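PDB 4KK3: Low molecular weight protein-tyrosine-phosphatase YwlE from Bacillus subtilis subsp. subtilis, which removes the phosphoryl group from phosphoarginine residues of many proteins, counteracting the arginine kinase McsB and restoring DNA binding by the repressor CtsR. Local coordinates for residues N10-P15 against K46-A51; S14-A19 against I60-V65; R35-F40 against S67-E72; E75-V80 against R99-T104. All blocks are in the same frame, centred on the assembly; numbering follows the deposited sequence.

Overall arrangement
Contacts 1 and 2 both start from helix 13-28 and share S14 and P15; their centres lie about 7 Å apart. All four are partly buried, contacts 3 and 4 with half their touching residues buried, 1 and 2 with fewer. Contact 1 is polar, a phosphate site with one backbone bond to the chain before helix 49-56. Contact 2, one turn further along, is carried by apolar side chains and one histidine face. Contact 3 joins edge strand 33-38 by two backbone bonds, meeting contact 1 through N10 and contact 2 through E18 and S36. Contact 4 lies across the chain's centre from contacts 1 and 2, combining regular sheet pairing with a lysine on a helix end.

Contact 1 (N10-P15 against K46-A51); sequences NTCRSP and KATPHA. With PO4 (phosphate ion), chain B.
T11 and T48 set their side chains at about a right angle, with CG2 of T48 coming 3.8 Å from OG1 of T11. The same methyl presses on C12, its CG2 lying 3.4 Å from SG, while CG2 of T11 turns to the carbonyl oxygen of K46. The one hydrogen bond between 10-15 and 46-51 runs from T48 N to T11 O (3.1 Å), the donor tilted 30° from the carbonyl plane. With OG1 set between backbone N and carbonyl carbon (chi1 60°), T11 gives the phosphate O4 a hydroxyl bond beside those from its own N and from C12 N. R13 grips the ion from another side: its chain bends at chi3 (-55°), bringing the guanidinium edge-on, the phosphorus in its plane, with NE 2.9 Å from O1 and NH2 2.8 Å from O3; its backbone N also bonds O1. A leucine in place of R13 would probably leave O3 without NH2 and O1 with just the backbone N. G9 N adds another bond, and V116 O holds NH1 of R13. This is the P-loop of the low molecular weight phosphatases, the phosphate cradle holding nucleophile C7, with T11 important for substrate discrimination.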
loop_
_atom_site.group_PDB
_atom_site.type_symbol
_atom_site.label_atom_id
_atom_site.label_comp_id
_atom_site.label_asym_id
_atom_site.label_seq_id
_atom_site.Cartn_x
_atom_site.Cartn_y
_atom_site.Cartn_z
ATOM N N ASN A 10 8.914 -3.050 0.516
ATOM C CA ASN A 10 8.479 -2.129 -0.533
ATOM C C ASN A 10 8.864 -2.734 -1.877
ATOM O O ASN A 10 9.261 -2.024 -2.795
ATOM C CB ASN A 10 9.083 -0.721 -0.369
ATOM C CG ASN A 10 8.432 0.326 -1.276
ATOM O OD1 ASN A 10 9.124 1.171 -1.844
ATOM N ND2 ASN A 10 7.094 0.283 -1.401
ATOM N N THR A 11 8.738 -4.050 -1.975
ATOM C CA THR A 11 8.981 -4.726 -3.257
ATOM C C THR A 11 7.759 -5.462 -3.796
ATOM O O THR A 11 7.668 -5.705 -5.000
ATOM C CB THR A 11 10.162 -5.722 -3.168
ATOM O OG1 THR A 11 9.881 -6.722 -2.179
ATOM C CG2 THR A 11 11.451 -4.999 -2.798
ATOM N N CYS A 12 6.823 -5.828 -2.925
ATOM C CA CYS A 12 5.658 -6.589 -3.384
ATOM C C CYS A 12 4.298 -5.948 -3.087
ATOM O O CYS A 12 3.631 -5.432 -3.982
ATOM C CB CYS A 12 5.690 -8.007 -2.844
ATOM S SG CYS A 12 7.273 -8.870 -3.079
ATOM N N ARG A 13 3.889 -5.983 -1.828
ATOM C CA ARG A 13 2.533 -5.571 -1.451
ATOM C C ARG A 13 2.268 -4.083 -1.628
ATOM O O ARG A 13 1.311 -3.694 -2.303
ATOM C CB ARG A 13 2.248 -5.944 0.009
ATOM C CG ARG A 13 1.784 -7.369 0.222
ATOM C CD ARG A 13 1.941 -7.764 1.712
ATOM N NE ARG A 13 3.310 -7.562 2.166
ATOM C CZ ARG A 13 3.715 -7.794 3.413
ATOM N NH1 ARG A 13 2.845 -8.244 4.303
ATOM N NH2 ARG A 13 4.979 -7.585 3.753
ATOM N N SER A 14 3.083 -3.242 -0.995
ATOM C CA SER A 14 2.833 -1.810 -1.107
ATOM C C SER A 14 3.025 -1.225 -2.519
ATOM O O SER A 14 2.240 -0.358 -2.897
ATOM C CB SER A 14 3.475 -0.960 0.018
ATOM O OG SER A 14 4.888 -0.921 -0.019
ATOM N N PRO A 15 4.028 -1.707 -3.303
ATOM C CA PRO A 15 4.075 -1.243 -4.698
ATOM C C PRO A 15 2.888 -1.734 -5.516
ATOM O O PRO A 15 2.417 -0.988 -6.375
ATOM C CB PRO A 15 5.378 -1.855 -5.245
ATOM C CG PRO A 15 6.203 -2.151 -4.036
ATOM C CD PRO A 15 5.214 -2.523 -2.970
ATOM N N LYS A 46 13.791 -2.903 -6.786
ATOM C CA LYS A 46 12.693 -2.914 -7.738
ATOM C C LYS A 46 11.575 -3.794 -7.217
ATOM O O LYS A 46 11.789 -4.619 -6.331
ATOM C CB LYS A 46 13.141 -3.446 -9.103
ATOM C CG LYS A 46 13.987 -2.502 -9.940
ATOM C CD LYS A 46 14.212 -3.100 -11.330
ATOM C CE LYS A 46 15.215 -2.299 -12.146
ATOM N NZ LYS A 46 15.443 -2.902 -13.496
ATOM N N ALA A 47 10.388 -3.637 -7.795
ATOM C CA ALA A 47 9.308 -4.572 -7.525
ATOM C C ALA A 47 9.808 -5.936 -7.967
ATOM O O ALA A 47 10.624 -6.020 -8.881
ATOM C CB ALA A 47 8.059 -4.176 -8.299
ATOM N N THR A 48 9.359 -6.995 -7.306
ATOM C CA THR A 48 9.807 -8.336 -7.658
ATOM C C THR A 48 9.199 -8.721 -8.994
ATOM O O THR A 48 8.147 -8.216 -9.355
ATOM C CB THR A 48 9.368 -9.376 -6.630
ATOM O OG1 THR A 48 7.940 -9.433 -6.604
ATOM C CG2 THR A 48 9.901 -9.013 -5.245
ATOM N N PRO A 49 9.856 -9.627 -9.717
ATOM C CA PRO A 49 9.328 -10.019 -11.028
ATOM C C PRO A 49 7.886 -10.511 -10.972
ATOM O O PRO A 49 7.095 -10.155 -11.840
ATOM C CB PRO A 49 10.263 -11.154 -11.447
ATOM C CG PRO A 49 11.549 -10.826 -10.779
ATOM C CD PRO A 49 11.169 -10.235 -9.444
ATOM N N HIS A 50 7.539 -11.300 -9.958
ATOM C CA HIS A 50 6.182 -11.822 -9.845
ATOM C C HIS A 50 5.140 -10.725 -9.628
ATOM O O HIS A 50 4.017 -10.837 -10.121
ATOM C CB HIS A 50 6.075 -12.841 -8.712
ATOM C CG HIS A 50 6.670 -14.177 -9.034
ATOM N ND1 HIS A 50 7.016 -14.555 -10.312
ATOM C CD2 HIS A 50 6.965 -15.232 -8.237
ATOM C CE1 HIS A 50 7.509 -15.781 -10.289
ATOM N NE2 HIS A 50 7.491 -16.214 -9.041
ATOM N N ALA A 51 5.504 -9.692 -8.867
ATOM C CA ALA A 51 4.590 -8.572 -8.620
ATOM C C ALA A 51 4.352 -7.831 -9.938
ATOM O O ALA A 51 3.210 -7.466 -10.287
ATOM C CB ALA A 51 5.167 -7.627 -7.567
HETATM P P PO4 B . 6.901 -6.981 0.600
HETATM O O1 PO4 B . 5.428 -7.019 0.326
HETATM O O2 PO4 B . 7.479 -8.367 0.356
HETATM O O3 PO4 B . 7.105 -6.668 2.092
HETATM O O4 PO4 B . 7.671 -5.983 -0.209
#

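Contact 2 (S14-A19 against I60-V65); sequences SPMAEA and IALNHV
P15, in the first turn of helix 13-28, lies against one face of the H64 ring. Its CB stands 3.7 Å from the ring centroid and only 9° off the normal, a CH-pi contact, and its CG sits over the same face, 3.4 Å from NE2. The carbonyl oxygen of P15 meets the CD1 methyl of L62 at 3.3 Å. M16, modelled as selenomethionine, leaves the helix on another side, yet its CG still touches the second methyl of L62, CD2, at 4.0 Å; beyond this its chain runs on to helix 124-145. E18 reaches out with an extended chain, and its carboxylate stands nearly perpendicular to the H64 ring, the planes 85° apart. OE1 stays 4.0 Å from ND1 and is bonded instead by the hydroxyl of S36, while OE2 forms a salt bridge with K22. A19 closes the segment: its CB touches CD1 of L62 (3.9 Å) and CG2 of I60. L62 can serve P15, M16 and A19 together because its CG is anti to the backbone N (chi1 -179°), sending the two methyls in over the helix. The H64 ring is also tied through NE2 to N10 O. An alanine in place of H64 would probably uncover P15 and leave N10 O with one donor fewer. The whole is a chain segment laid along the opening turns of the helix that follows the P-loop, second-shell packing beside the phosphatase active site.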
loop_
_atom_site.group_PDB
_atom_site.type_symbol
_atom_site.label_atom_id
_atom_site.label_comp_id
_atom_site.label_asym_id
_atom_site.label_seq_id
_atom_site.Cartn_x
_atom_site.Cartn_y
_atom_site.Cartn_z
ATOM N N SER A 14 3.083 -3.242 -0.995
ATOM C CA SER A 14 2.833 -1.810 -1.107
ATOM C C SER A 14 3.025 -1.225 -2.519
ATOM O O SER A 14 2.240 -0.358 -2.897
ATOM C CB SER A 14 3.475 -0.960 0.018
ATOM O OG SER A 14 4.888 -0.921 -0.019
ATOM N N PRO A 15 4.028 -1.707 -3.303
ATOM C CA PRO A 15 4.075 -1.243 -4.698
ATOM C C PRO A 15 2.888 -1.734 -5.516
ATOM O O PRO A 15 2.417 -0.988 -6.375
ATOM C CB PRO A 15 5.378 -1.855 -5.245
ATOM C CG PRO A 15 6.203 -2.151 -4.036
ATOM C CD PRO A 15 5.214 -2.523 -2.970
HETATM N N MSE A 16 2.426 -2.964 -5.292
HETATM C CA MSE A 16 1.209 -3.421 -5.968
HETATM C C MSE A 16 0.022 -2.569 -5.559
HETATM O O MSE A 16 -0.769 -2.164 -6.386
HETATM C CB MSE A 16 0.916 -4.904 -5.700
HETATM C CG MSE A 16 1.723 -5.848 -6.615
HETATM SE SE MSE A 16 1.099 -7.713 -6.552
HETATM C CE MSE A 16 1.756 -8.096 -4.807
ATOM N N ALA A 17 -0.102 -2.281 -4.271
ATOM C CA ALA A 17 -1.228 -1.458 -3.820
ATOM C C ALA A 17 -1.225 -0.054 -4.436
ATOM O O ALA A 17 -2.265 0.456 -4.867
ATOM C CB ALA A 17 -1.233 -1.364 -2.296
ATOM N N GLU A 18 -0.057 0.573 -4.452
ATOM C CA GLU A 18 0.123 1.895 -5.046
ATOM C C GLU A 18 -0.302 1.911 -6.526
ATOM O O GLU A 18 -1.038 2.785 -6.969
ATOM C CB GLU A 18 1.596 2.308 -4.918
ATOM C CG GLU A 18 1.963 3.594 -5.664
ATOM C CD GLU A 18 3.441 3.962 -5.558
ATOM O OE1 GLU A 18 4.239 3.167 -5.017
ATOM O OE2 GLU A 18 3.812 5.053 -6.037
ATOM N N ALA A 19 0.163 0.935 -7.289
ATOM C CA ALA A 19 -0.134 0.931 -8.726
ATOM C C ALA A 19 -1.600 0.615 -8.981
ATOM O O ALA A 19 -2.235 1.252 -9.842
ATOM C CB ALA A 19 0.767 -0.061 -9.442
ATOM N N ILE A 60 -1.464 -3.222 -16.075
ATOM C CA ILE A 60 -0.945 -2.142 -15.258
ATOM C C ILE A 60 0.558 -2.300 -15.168
ATOM O O ILE A 60 1.045 -3.399 -14.904
ATOM C CB ILE A 60 -1.546 -2.192 -13.834
ATOM C CG1 ILE A 60 -3.043 -1.854 -13.884
ATOM C CG2 ILE A 60 -0.819 -1.213 -12.920
ATOM C CD1 ILE A 60 -3.735 -1.933 -12.523
ATOM N N ALA A 61 1.298 -1.217 -15.386
ATOM C CA ALA A 61 2.757 -1.284 -15.332
ATOM C C ALA A 61 3.240 -1.017 -13.917
ATOM O O ALA A 61 2.862 -0.029 -13.299
ATOM C CB ALA A 61 3.384 -0.288 -16.304
ATOM N N LEU A 62 4.068 -1.912 -13.395
ATOM C CA LEU A 62 4.611 -1.718 -12.059
ATOM C C LEU A 62 6.101 -1.435 -12.173
ATOM O O LEU A 62 6.940 -2.333 -12.026
ATOM C CB LEU A 62 4.333 -2.943 -11.195
ATOM C CG LEU A 62 4.820 -2.896 -9.751
ATOM C CD1 LEU A 62 4.306 -1.627 -9.064
ATOM C CD2 LEU A 62 4.364 -4.160 -9.023
ATOM N N ASN A 63 6.413 -0.182 -12.501
ATOM C CA ASN A 63 7.789 0.264 -12.677
ATOM C C ASN A 63 8.179 1.006 -11.421
ATOM O O ASN A 63 7.896 2.197 -11.265
ATOM C CB ASN A 63 7.917 1.190 -13.891
ATOM C CG ASN A 63 9.365 1.531 -14.221
ATOM O OD1 ASN A 63 10.281 1.210 -13.470
ATOM N ND2 ASN A 63 9.574 2.199 -15.348
ATOM N N HIS A 64 8.836 0.289 -10.527
ATOM C CA HIS A 64 8.921 0.747 -9.162
ATOM C C HIS A 64 10.321 0.644 -8.610
ATOM O O HIS A 64 11.029 -0.331 -8.852
ATOM C CB HIS A 64 7.987 -0.098 -8.306
ATOM C CG HIS A 64 8.127 0.162 -6.842
ATOM N ND1 HIS A 64 7.601 1.281 -6.239
ATOM C CD2 HIS A 64 8.751 -0.537 -5.868
ATOM C CE1 HIS A 64 7.885 1.255 -4.948
ATOM N NE2 HIS A 64 8.581 0.162 -4.699
ATOM N N VAL A 65 10.706 1.653 -7.839
ATOM C CA VAL A 65 11.972 1.618 -7.134
ATOM C C VAL A 65 11.688 1.720 -5.637
ATOM O O VAL A 65 10.957 2.604 -5.209
ATOM C CB VAL A 65 12.879 2.771 -7.576
ATOM C CG1 VAL A 65 14.048 2.902 -6.651
ATOM C CG2 VAL A 65 13.361 2.540 -8.996
#

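Contact 3 (R35-F40 against S67-E72); sequences RSAGVF and SPLTEE
A single beta bridge, G38 with P68, fastens the end of strand 33-38, an outer strand of the parallel sheet, to the chain leading into helix 71-76. Two backbone bonds make it: G38 N gives to S67 O at 3.0 Å, nearly along the C=O axis, and L69 N gives to G38 O at 3.0 Å, the donor standing 37° out of the carbonyl plane. G38 thus spends both its N-H and its carbonyl on 67-72, while its neighbours A37 and V39 bond through the backbone to strand 2-7, on the opposite edge of the strand. S67 O also takes a CA-H contact from A37, 3.4 Å from CA. Next to the bridge, L69 holds CG anti to its backbone N (chi1 -173°), which lays CD1 3.9 Å from CB of A37; CD2 is more distant, 4.5 Å from CG1 of V39. I4 and I91 add to this apolar cluster. N10 of the phosphate loop bonds S67 N and the S36 hydroxyl, tying both segments to the active site. Nearer the start of the strand, the R35 chain bends at chi3, and its guanidinium meets S67 at an edge, NH2 3.7 Å from OG.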
loop_
_atom_site.group_PDB
_atom_site.type_symbol
_atom_site.label_atom_id
_atom_site.label_comp_id
_atom_site.label_asym_id
_atom_site.label_seq_id
_atom_site.Cartn_x
_atom_site.Cartn_y
_atom_site.Cartn_z
ATOM N N ARG A 35 1.632 7.118 -2.644
ATOM C CA ARG A 35 3.010 6.653 -2.591
ATOM C C ARG A 35 3.078 5.324 -1.844
ATOM O O ARG A 35 2.080 4.853 -1.304
ATOM C CB ARG A 35 3.878 7.660 -1.835
ATOM C CG ARG A 35 4.112 8.982 -2.532
ATOM C CD ARG A 35 5.245 9.725 -1.837
ATOM N NE ARG A 35 6.225 8.784 -1.299
ATOM C CZ ARG A 35 7.192 8.213 -2.013
ATOM N NH1 ARG A 35 7.318 8.487 -3.306
ATOM N NH2 ARG A 35 8.029 7.362 -1.434
ATOM N N SER A 36 4.265 4.723 -1.827
ATOM C CA SER A 36 4.508 3.539 -1.015
ATOM C C SER A 36 5.916 3.585 -0.435
ATOM O O SER A 36 6.803 4.254 -0.972
ATOM C CB SER A 36 4.322 2.255 -1.824
ATOM O OG SER A 36 5.281 2.197 -2.859
ATOM N N ALA A 37 6.108 2.886 0.676
ATOM C CA ALA A 37 7.435 2.754 1.286
ATOM C C ALA A 37 7.513 1.487 2.148
ATOM O O ALA A 37 6.510 0.812 2.351
ATOM C CB ALA A 37 7.768 3.999 2.118
ATOM N N GLY A 38 8.705 1.136 2.616
ATOM C CA GLY A 38 8.863 -0.094 3.371
ATOM C C GLY A 38 9.572 0.156 4.693
ATOM O O GLY A 38 10.458 1.010 4.774
ATOM N N VAL A 39 9.184 -0.576 5.723
ATOM C CA VAL A 39 9.850 -0.413 7.018
ATOM C C VAL A 39 11.259 -1.005 7.048
ATOM O O VAL A 39 12.096 -0.580 7.848
ATOM C CB VAL A 39 9.001 -0.962 8.185
ATOM C CG1 VAL A 39 7.730 -0.181 8.294
ATOM C CG2 VAL A 39 8.679 -2.430 7.985
ATOM N N PHE A 40 11.526 -1.983 6.187
ATOM C CA PHE A 40 12.879 -2.536 6.083
ATOM C C PHE A 40 13.295 -2.607 4.622
ATOM O O PHE A 40 13.726 -3.647 4.131
ATOM C CB PHE A 40 12.980 -3.915 6.755
ATOM C CG PHE A 40 12.796 -3.869 8.247
ATOM C CD1 PHE A 40 13.653 -3.122 9.035
ATOM C CD2 PHE A 40 11.765 -4.563 8.860
ATOM C CE1 PHE A 40 13.481 -3.060 10.410
ATOM C CE2 PHE A 40 11.581 -4.503 10.232
ATOM C CZ PHE A 40 12.440 -3.751 11.009
ATOM N N SER A 67 11.676 2.326 -1.634
ATOM C CA SER A 67 11.977 3.497 -0.817
ATOM C C SER A 67 11.771 3.167 0.658
ATOM O O SER A 67 10.774 2.549 1.018
ATOM C CB SER A 67 11.076 4.666 -1.226
ATOM O OG SER A 67 11.223 5.763 -0.342
ATOM N N PRO A 68 12.713 3.583 1.518
ATOM C CA PRO A 68 12.494 3.378 2.952
ATOM C C PRO A 68 11.500 4.400 3.462
ATOM O O PRO A 68 11.425 5.517 2.950
ATOM C CB PRO A 68 13.874 3.655 3.559
ATOM C CG PRO A 68 14.515 4.604 2.604
ATOM C CD PRO A 68 14.029 4.183 1.233
ATOM N N LEU A 69 10.729 4.018 4.467
ATOM C CA LEU A 69 9.861 4.968 5.115
ATOM C C LEU A 69 10.734 5.923 5.928
ATOM O O LEU A 69 11.708 5.502 6.543
ATOM C CB LEU A 69 8.878 4.230 6.007
ATOM C CG LEU A 69 7.775 5.061 6.638
ATOM C CD1 LEU A 69 6.833 5.627 5.592
ATOM C CD2 LEU A 69 7.031 4.181 7.595
ATOM N N THR A 70 10.405 7.208 5.903
ATOM C CA THR A 70 11.181 8.204 6.636
ATOM C C THR A 70 10.264 9.078 7.467
ATOM O O THR A 70 9.049 9.087 7.258
ATOM C CB THR A 70 11.944 9.136 5.693
ATOM O OG1 THR A 70 11.003 9.866 4.901
ATOM C CG2 THR A 70 12.878 8.346 4.795
ATOM N N GLU A 71 10.856 9.823 8.398
ATOM C CA GLU A 71 10.100 10.745 9.238
ATOM C C GLU A 71 9.369 11.779 8.387
ATOM O O GLU A 71 8.213 12.102 8.654
ATOM C CB GLU A 71 11.025 11.432 10.248
ATOM C CG GLU A 71 10.378 12.564 11.036
ATOM C CD GLU A 71 9.365 12.077 12.056
ATOM O OE1 GLU A 71 9.460 10.909 12.488
ATOM O OE2 GLU A 71 8.473 12.871 12.432
ATOM N N GLU A 72 10.039 12.280 7.350
ATOM C CA GLU A 72 9.443 13.266 6.450
ATOM C C GLU A 72 8.170 12.752 5.777
ATOM O O GLU A 72 7.169 13.467 5.703
ATOM C CB GLU A 72 10.445 13.693 5.379
ATOM C CG GLU A 72 9.955 14.831 4.501
ATOM C CD GLU A 72 10.659 14.873 3.159
ATOM O OE1 GLU A 72 10.340 14.025 2.297
ATOM O OE2 GLU A 72 11.528 15.750 2.969
#

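Contact 4 (E75-V80 against R99-T104); sequences ESADLV and RDKVFT
Parallel sheet pairing joins 75-80 to 99-104, linking the two strands of a beta-alpha-beta unit, 79-82 and 102-104, connected through helix 85-94; strand 102-104 is an outer strand of the four-stranded sheet. V80 faces V102 in the register and uses both its backbone groups: its N gives to K101 O at 2.8 Å, and its O receives F103 N at 3.0 Å. The carbonyl oxygen of V80 also takes a CA-H contact from V102, 3.4 Å from CA. The two valines point their side chains to the same face of the sheet, where CB of V80 touches CG2 of V102 at 3.9 Å, with M74 of helix 71-76 packing on both. L79 lies on the other face. There its CD1 approaches F103 at the ring edge, near the ring plane and 3.8 Å from CD2, the two side chains crossing at about a right angle. K101 buries more area here than any other residue of the two segments. Its CG sits between backbone N and carbonyl carbon (chi1 75°) and the chain bends again at chi3 (65°); these two turns carry the methylenes past V80, CD 3.9 Å from CG2, on their way to the end of helix 71-76. The ammonium group is bonded there by M74 O as well. NZ of K101 closes on A77 O at 2.8 Å, in the carbonyl plane.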
loop_
_atom_site.group_PDB
_atom_site.type_symbol
_atom_site.label_atom_id
_atom_site.label_comp_id
_atom_site.label_asym_id
_atom_site.label_seq_id
_atom_site.Cartn_x
_atom_site.Cartn_y
_atom_site.Cartn_z
ATOM N N GLU A 75 5.386 12.466 8.423
ATOM C CA GLU A 75 4.825 13.760 8.802
ATOM C C GLU A 75 3.849 14.267 7.740
ATOM O O GLU A 75 2.776 14.773 8.067
ATOM C CB GLU A 75 5.941 14.788 9.036
ATOM C CG GLU A 75 5.464 16.166 9.513
ATOM C CD GLU A 75 4.934 17.049 8.385
ATOM O OE1 GLU A 75 5.460 16.966 7.254
ATOM O OE2 GLU A 75 3.980 17.820 8.632
ATOM N N SER A 76 4.232 14.136 6.471
ATOM C CA SER A 76 3.466 14.726 5.372
ATOM C C SER A 76 2.228 13.936 4.955
ATOM O O SER A 76 1.313 14.492 4.345
ATOM C CB SER A 76 4.360 14.937 4.149
ATOM O OG SER A 76 3.587 15.324 3.026
ATOM N N ALA A 77 2.206 12.644 5.261
ATOM C CA ALA A 77 1.070 11.801 4.893
ATOM C C ALA A 77 -0.198 12.196 5.639
ATOM O O ALA A 77 -0.152 12.546 6.819
ATOM C CB ALA A 77 1.393 10.325 5.148
ATOM N N ASP A 78 -1.332 12.121 4.951
ATOM C CA ASP A 78 -2.624 12.299 5.603
ATOM C C ASP A 78 -3.125 10.958 6.137
ATOM O O ASP A 78 -3.812 10.894 7.157
ATOM C CB ASP A 78 -3.636 12.904 4.626
ATOM C CG ASP A 78 -3.244 14.297 4.180
ATOM O OD1 ASP A 78 -3.049 15.160 5.058
ATOM O OD2 ASP A 78 -3.108 14.528 2.956
ATOM N N LEU A 79 -2.741 9.885 5.456
ATOM C CA LEU A 79 -3.168 8.541 5.816
ATOM C C LEU A 79 -2.082 7.542 5.462
ATOM O O LEU A 79 -1.565 7.554 4.352
ATOM C CB LEU A 79 -4.459 8.175 5.078
ATOM C CG LEU A 79 -5.147 6.840 5.387
ATOM C CD1 LEU A 79 -5.538 6.747 6.866
ATOM C CD2 LEU A 79 -6.372 6.680 4.481
ATOM N N VAL A 80 -1.734 6.694 6.422
ATOM C CA VAL A 80 -0.722 5.664 6.222
ATOM C C VAL A 80 -1.395 4.309 6.370
ATOM O O VAL A 80 -1.923 3.991 7.424
ATOM C CB VAL A 80 0.402 5.802 7.257
ATOM C CG1 VAL A 80 1.479 4.744 7.029
ATOM C CG2 VAL A 80 1.001 7.206 7.206
ATOM N N ARG A 99 0.295 7.709 15.446
ATOM C CA ARG A 99 -0.687 6.634 15.555
ATOM C C ARG A 99 -2.028 6.989 14.934
ATOM O O ARG A 99 -2.717 6.120 14.405
ATOM C CB ARG A 99 -0.902 6.231 17.018
ATOM C CG ARG A 99 0.203 5.374 17.572
ATOM C CD ARG A 99 -0.095 4.921 18.987
ATOM N NE ARG A 99 1.040 4.183 19.524
ATOM C CZ ARG A 99 1.205 2.871 19.407
ATOM N NH1 ARG A 99 0.302 2.132 18.782
ATOM N NH2 ARG A 99 2.275 2.295 19.934
ATOM N N ASP A 100 -2.400 8.265 15.003
ATOM C CA ASP A 100 -3.731 8.664 14.576
ATOM C C ASP A 100 -3.910 8.621 13.085
ATOM O O ASP A 100 -5.037 8.701 12.613
ATOM C CB ASP A 100 -4.062 10.054 15.062
ATOM C CG ASP A 100 -4.469 10.054 16.509
ATOM O OD1 ASP A 100 -5.449 9.344 16.841
ATOM O OD2 ASP A 100 -3.780 10.723 17.287
ATOM N N LYS A 101 -2.812 8.494 12.353
ATOM C CA LYS A 101 -2.907 8.415 10.888
ATOM C C LYS A 101 -2.541 7.042 10.329
ATOM O O LYS A 101 -2.600 6.834 9.120
ATOM C CB LYS A 101 -2.046 9.496 10.222
ATOM C CG LYS A 101 -0.557 9.216 10.265
ATOM C CD LYS A 101 0.237 10.241 9.468
ATOM C CE LYS A 101 0.134 11.631 10.063
ATOM N NZ LYS A 101 1.003 12.611 9.324
ATOM N N VAL A 102 -2.180 6.103 11.199
ATOM C CA VAL A 102 -1.701 4.791 10.750
ATOM C C VAL A 102 -2.709 3.687 11.065
ATOM O O VAL A 102 -3.095 3.486 12.232
ATOM C CB VAL A 102 -0.373 4.440 11.434
ATOM C CG1 VAL A 102 0.108 3.056 11.012
ATOM C CG2 VAL A 102 0.680 5.507 11.153
ATOM N N PHE A 103 -3.120 2.965 10.028
ATOM C CA PHE A 103 -4.094 1.891 10.155
ATOM C C PHE A 103 -3.681 0.772 9.229
ATOM O O PHE A 103 -3.037 1.033 8.219
ATOM C CB PHE A 103 -5.485 2.399 9.747
ATOM C CG PHE A 103 -5.966 3.563 10.571
ATOM C CD1 PHE A 103 -6.590 3.350 11.793
ATOM C CD2 PHE A 103 -5.781 4.867 10.134
ATOM C CE1 PHE A 103 -7.025 4.415 12.573
ATOM C CE2 PHE A 103 -6.224 5.938 10.906
ATOM C CZ PHE A 103 -6.842 5.710 12.129
ATOM N N THR A 104 -4.055 -0.470 9.525
ATOM C CA THR A 104 -3.899 -1.481 8.478
ATOM C C THR A 104 -4.921 -1.236 7.387
ATOM O O THR A 104 -5.970 -0.633 7.627
ATOM C CB THR A 104 -4.043 -2.925 8.963
ATOM O OG1 THR A 104 -5.396 -3.164 9.359
ATOM C CG2 THR A 104 -3.078 -3.204 10.126
#